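Transcriptional regulator, LacI family (Corynebacterium glutamicum, PDB 3H5T) activates transcription of the inositol phosphate synthase gene in an inositol-dependent manner by binding a palindromic promoter motif, and so helps regulate cell wall biogenesis. Local coordinates at residues 13-18 and 45-50; 183-188 and 230-235. All blocks are in the same frame, centred on the assembly; numbering follows the deposited sequence.

Interaction 1: 13-18 and 45-50; sequences ASIAAK and LDTAED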
loop_
_atom_site.group_PDB
_atom_site.type_symbol
_atom_site.label_atom_id
_atom_site.label_comp_id
_atom_site.label_asym_id
_atom_site.label_seq_id
_atom_site.Cartn_x
_atom_site.Cartn_y
_atom_site.Cartn_z
ATOM N N ALA A 13 3.286 37.685 0.347
ATOM C CA ALA A 13 4.377 38.539 -0.107
ATOM C C ALA A 13 4.310 38.754 -1.628
ATOM O O ALA A 13 4.608 39.840 -2.121
ATOM C CB ALA A 13 5.707 37.920 0.287
ATOM N N SER A 14 3.921 37.715 -2.367
ATOM C CA SER A 14 3.783 37.800 -3.824
ATOM C C SER A 14 2.687 38.812 -4.171
ATOM O O SER A 14 2.860 39.659 -5.045
ATOM C CB SER A 14 3.384 36.448 -4.406
ATOM O OG SER A 14 4.230 35.428 -3.935
ATOM N N ILE A 15 1.549 38.694 -3.497
ATOM C CA ILE A 15 0.433 39.604 -3.713
ATOM C C ILE A 15 0.874 41.046 -3.426
ATOM O O ILE A 15 0.560 41.959 -4.184
ATOM C CB ILE A 15 -0.751 39.218 -2.809
ATOM C CG1 ILE A 15 -1.345 37.892 -3.299
ATOM C CG2 ILE A 15 -1.780 40.326 -2.783
ATOM C CD1 ILE A 15 -2.463 37.331 -2.422
ATOM N N ALA A 16 1.608 41.246 -2.337
ATOM C CA ALA A 16 2.085 42.584 -2.000
ATOM C C ALA A 16 3.032 43.089 -3.080
ATOM O O ALA A 16 2.931 44.240 -3.510
ATOM C CB ALA A 16 2.800 42.574 -0.652
ATOM N N ALA A 17 3.947 42.226 -3.514
ATOM C CA ALA A 17 4.922 42.582 -4.540
ATOM C C ALA A 17 4.260 42.963 -5.853
ATOM O O ALA A 17 4.641 43.946 -6.484
ATOM C CB ALA A 17 5.898 41.432 -4.769
ATOM N N LYS A 18 3.275 42.186 -6.277
ATOM C CA LYS A 18 2.596 42.488 -7.527
ATOM C C LYS A 18 1.872 43.843 -7.456
ATOM O O LYS A 18 1.688 44.509 -8.479
ATOM C CB LYS A 18 1.602 41.371 -7.879
ATOM C CG LYS A 18 0.871 41.586 -9.202
ATOM C CD LYS A 18 -0.305 40.618 -9.375
ATOM C CE LYS A 18 -1.150 40.969 -10.617
ATOM N NZ LYS A 18 -2.366 40.098 -10.797
ATOM N N LEU A 45 -7.965 41.496 -2.956
ATOM C CA LEU A 45 -8.771 40.287 -3.065
ATOM C C LEU A 45 -8.840 39.751 -4.498
ATOM O O LEU A 45 -8.726 38.543 -4.717
ATOM C CB LEU A 45 -10.181 40.553 -2.541
ATOM C CG LEU A 45 -10.284 40.834 -1.042
ATOM C CD1 LEU A 45 -11.758 40.929 -0.652
ATOM C CD2 LEU A 45 -9.588 39.716 -0.247
ATOM N N ASP A 46 -9.024 40.641 -5.472
ATOM C CA ASP A 46 -9.100 40.223 -6.865
ATOM C C ASP A 46 -7.749 39.729 -7.347
ATOM O O ASP A 46 -7.677 38.763 -8.102
ATOM C CB ASP A 46 -9.576 41.369 -7.760
ATOM C CG ASP A 46 -10.997 41.802 -7.451
ATOM O OD1 ASP A 46 -11.798 40.968 -6.970
ATOM O OD2 ASP A 46 -11.318 42.978 -7.706
ATOM N N THR A 47 -6.678 40.399 -6.925
ATOM C CA THR A 47 -5.335 39.976 -7.305
ATOM C C THR A 47 -5.092 38.571 -6.730
ATOM O O THR A 47 -4.410 37.752 -7.339
ATOM C CB THR A 47 -4.257 40.955 -6.769
ATOM O OG1 THR A 47 -4.359 42.208 -7.453
ATOM C CG2 THR A 47 -2.871 40.396 -6.986
ATOM N N ALA A 48 -5.660 38.294 -5.558
ATOM C CA ALA A 48 -5.513 36.985 -4.936
ATOM C C ALA A 48 -6.277 35.971 -5.789
ATOM O O ALA A 48 -5.846 34.836 -5.986
ATOM C CB ALA A 48 -6.074 37.012 -3.525
ATOM N N GLU A 49 -7.421 36.398 -6.300
ATOM C CA GLU A 49 -8.247 35.545 -7.132
ATOM C C GLU A 49 -7.510 35.180 -8.414
ATOM O O GLU A 49 -7.464 34.011 -8.790
ATOM C CB GLU A 49 -9.551 36.269 -7.447
ATOM C CG GLU A 49 -10.530 35.533 -8.320
ATOM C CD GLU A 49 -11.889 36.204 -8.294
ATOM O OE1 GLU A 49 -11.940 37.452 -8.357
ATOM O OE2 GLU A 49 -12.905 35.486 -8.213
ATOM N N ASP A 50 -6.931 36.180 -9.078
ATOM C CA ASP A 50 -6.183 35.964 -10.316
ATOM C C ASP A 50 -5.064 34.951 -10.092
ATOM O O ASP A 50 -4.616 34.268 -11.015
ATOM C CB ASP A 50 -5.553 37.276 -10.804
ATOM C CG ASP A 50 -6.577 38.378 -11.023
ATOM O OD1 ASP A 50 -7.671 38.079 -11.552
ATOM O OD2 ASP A 50 -6.283 39.546 -10.682
#

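Interaction 2: 183-188 and 230-235; sequences ALIDAG and EVFIEA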
loop_
_atom_site.group_PDB
_atom_site.type_symbol
_atom_site.label_atom_id
_atom_site.label_comp_id
_atom_site.label_asym_id
_atom_site.label_seq_id
_atom_site.Cartn_x
_atom_site.Cartn_y
_atom_site.Cartn_z
ATOM N N ALA A 183 16.137 -10.711 -11.605
ATOM C CA ALA A 183 17.385 -10.108 -11.159
ATOM C C ALA A 183 18.166 -11.098 -10.301
ATOM O O ALA A 183 19.398 -11.106 -10.317
ATOM C CB ALA A 183 17.105 -8.827 -10.366
ATOM N N LEU A 184 17.451 -11.933 -9.553
ATOM C CA LEU A 184 18.106 -12.922 -8.702
ATOM C C LEU A 184 18.719 -14.017 -9.557
ATOM O O LEU A 184 19.821 -14.488 -9.278
ATOM C CB LEU A 184 17.112 -13.548 -7.715
ATOM C CG LEU A 184 16.655 -12.689 -6.537
ATOM C CD1 LEU A 184 15.694 -13.478 -5.670
ATOM C CD2 LEU A 184 17.869 -12.252 -5.729
ATOM N N ILE A 185 17.996 -14.418 -10.595
ATOM C CA ILE A 185 18.465 -15.460 -11.498
ATOM C C ILE A 185 19.669 -14.965 -12.300
ATOM O O ILE A 185 20.619 -15.712 -12.531
ATOM C CB ILE A 185 17.356 -15.883 -12.487
ATOM C CG1 ILE A 185 16.164 -16.470 -11.722
ATOM C CG2 ILE A 185 17.905 -16.893 -13.485
ATOM C CD1 ILE A 185 16.453 -17.775 -11.034
ATOM N N ASP A 186 19.624 -13.701 -12.713
ATOM C CA ASP A 186 20.701 -13.113 -13.492
ATOM C C ASP A 186 22.015 -13.016 -12.725
ATOM O O ASP A 186 23.075 -12.838 -13.326
ATOM C CB ASP A 186 20.289 -11.734 -14.009
ATOM C CG ASP A 186 19.197 -11.812 -15.055
ATOM O OD1 ASP A 186 19.020 -12.901 -15.641
ATOM O OD2 ASP A 186 18.523 -10.788 -15.300
ATOM N N ALA A 187 21.946 -13.126 -11.400
ATOM C CA ALA A 187 23.152 -13.083 -10.574
ATOM C C ALA A 187 23.569 -14.516 -10.236
ATOM O O ALA A 187 24.397 -14.749 -9.361
ATOM C CB ALA A 187 22.903 -12.282 -9.297
ATOM N N GLY A 188 22.962 -15.471 -10.935
ATOM C CA GLY A 188 23.291 -16.871 -10.744
ATOM C C GLY A 188 22.800 -17.573 -9.495
ATOM O O GLY A 188 23.312 -18.640 -9.155
ATOM N N GLU A 230 7.401 -18.512 -11.281
ATOM C CA GLU A 230 7.332 -18.760 -12.720
ATOM C C GLU A 230 8.651 -18.386 -13.382
ATOM O O GLU A 230 9.062 -19.008 -14.362
ATOM C CB GLU A 230 6.169 -17.981 -13.353
ATOM C CG GLU A 230 4.803 -18.402 -12.810
ATOM C CD GLU A 230 3.632 -17.680 -13.458
ATOM O OE1 GLU A 230 3.659 -16.432 -13.536
ATOM O OE2 GLU A 230 2.671 -18.364 -13.878
ATOM N N VAL A 231 9.321 -17.378 -12.838
ATOM C CA VAL A 231 10.603 -16.953 -13.379
ATOM C C VAL A 231 11.700 -17.930 -12.957
ATOM O O VAL A 231 12.681 -18.120 -13.671
ATOM C CB VAL A 231 10.958 -15.523 -12.906
ATOM C CG1 VAL A 231 12.375 -15.151 -13.351
ATOM C CG2 VAL A 231 9.947 -14.530 -13.473
ATOM N N PHE A 232 11.537 -18.555 -11.797
ATOM C CA PHE A 232 12.528 -19.514 -11.323
ATOM C C PHE A 232 12.420 -20.816 -12.108
ATOM O O PHE A 232 13.427 -21.447 -12.420
ATOM C CB PHE A 232 12.340 -19.799 -9.830
ATOM C CG PHE A 232 12.589 -18.610 -8.949
ATOM C CD1 PHE A 232 13.319 -17.521 -9.411
ATOM C CD2 PHE A 232 12.133 -18.599 -7.636
ATOM C CE1 PHE A 232 13.592 -16.442 -8.579
ATOM C CE2 PHE A 232 12.404 -17.521 -6.793
ATOM C CZ PHE A 232 13.135 -16.444 -7.267
ATOM N N ILE A 233 11.187 -21.208 -12.417
ATOM C CA ILE A 233 10.926 -22.424 -13.173
ATOM C C ILE A 233 11.577 -22.332 -14.549
ATOM O O ILE A 233 12.206 -23.288 -15.008
ATOM C CB ILE A 233 9.402 -22.662 -13.330
ATOM C CG1 ILE A 233 8.831 -23.192 -12.012
ATOM C CG2 ILE A 233 9.123 -23.636 -14.460
ATOM C CD1 ILE A 233 7.324 -23.403 -12.031
ATOM N N GLU A 234 11.430 -21.179 -15.197
ATOM C CA GLU A 234 12.011 -20.952 -16.515
ATOM C C GLU A 234 13.532 -20.981 -16.435
ATOM O O GLU A 234 14.210 -21.201 -17.436
ATOM C CB GLU A 234 11.552 -19.600 -17.066
ATOM C CG GLU A 234 12.186 -19.203 -18.400
ATOM C CD GLU A 234 11.784 -20.113 -19.554
ATOM O OE1 GLU A 234 12.095 -21.323 -19.509
ATOM O OE2 GLU A 234 11.155 -19.613 -20.512
ATOM N N ALA A 235 14.066 -20.752 -15.239
ATOM C CA ALA A 235 15.509 -20.760 -15.038
ATOM C C ALA A 235 15.994 -22.193 -14.844
ATOM O O ALA A 235 17.186 -22.479 -14.960
ATOM C CB ALA A 235 15.880 -19.908 -13.823
#

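Interaction 1: 13-18 and 45-50
The one polar link between segments 13-18 and 45-50 is a long salt bridge, with Lys-18 NZ 4.0 Å from Asp-50 OD2. The lysine takes the long route to get there: CG is anti to the backbone N (chi1 -178°) and the chain beyond it is fully extended, which carries the ammonium group from helix 11-19 across to helix 38-50. The two charged side chains cross at about a right angle. On its way the lysine meets Thr-47 tip to tip, CD lying 3.5 Å from Thr-47 CG2. That methyl is anti to its own backbone N and turned at the neighbouring helix, whereas the hydroxyl is turned back along its own helix, where OG1 hydrogen-bonds to the carbonyl oxygen of Arg-43. The threonine therefore offers carbon, not oxygen, to this interface. Deeper in, Ile-15 directs CD1 onto Ala-48 CB at 3.8 Å, and its CG2 branch lies 4.3 Å from Thr-47 CG2. The axes of segments 13-18 and 45-50 approach to 10.1 Å, at a crossing angle of 114°. Both helices belong to the lacI-type helix-turn-helix domain, 11-19 being the first helix of the DNA-binding motif and 38-50 the third helix of the bundle. Helix 23-31 closes the core through Val-26, against Ile-15, and Tyr-30, against Ala-48. The contact is mainly one of carbon on carbon, buried at Ile-15, Thr-47 and Ala-48 and extended outward by the lysine methylenes; the long ion pair at the exposed margin probably adds only a modest attraction.

Interaction 2: 183-188 and 230-235
Ile-185 reaches across to helix 221-235 and lies obliquely against Phe-232, with its CD1 methyl 3.5 Å from ring atom CD1. The same methyl lies 3.6 Å from Ala-235 CB, and the CG2 branch of Ile-185 is equally close to that CB, so the alanine methyl is met by both branches of the isoleucine. Both chi angles of Ile-185 are near -60° (chi1 -62°, chi2 -67°), a bend that sets CD1 against both the ring and the alanine methyl. Val-231 is a looser neighbour, its CG1 4.3 Å from Ile-185 CG1. Helix 178-186 stops here in a Schellman motif, with Gly-188 as the C' residue at positive phi (74°). Its two bonds run from His-189 N to Leu-184 O and from Gly-188 N to Ile-185 O, the latter 2.8 Å long. Leu-184 meets the same phenylalanine ring farther along, its CD1 at the edge and near the ring plane, 4.2 Å from CZ. Helices 178-186 and 221-235 belong to one lobe of the periplasmic-binding-protein-like domain and pack beside its parallel-stranded core: Ile-192 of strand 192-197 touches Leu-184, Ile-185 and Phe-232, and Leu-184 also rests on Ala-271 and Leu-273 of strand 271-274.

From the N terminus, interaction 1 comes first: residues 13-18 meet 45-50 after 26 intervening residues, closing a loop that contains helix 23-31 within the DNA-binding headpiece. The chain then passes through the unmodelled residues 54-67 and most of the first lobe of the ligand-binding domain before interaction 2 opens. There 183-188 meets 230-235, closing a loop of 41 residues that includes strand 192-197 and joins two helices flanking the five-stranded sheet. The two loops follow in series, neither nesting nor crossing. The centres of interaction 1 and interaction 2 are about 59 Å apart, on opposite sides of the chain's centre, and each joins helices within a separate domain.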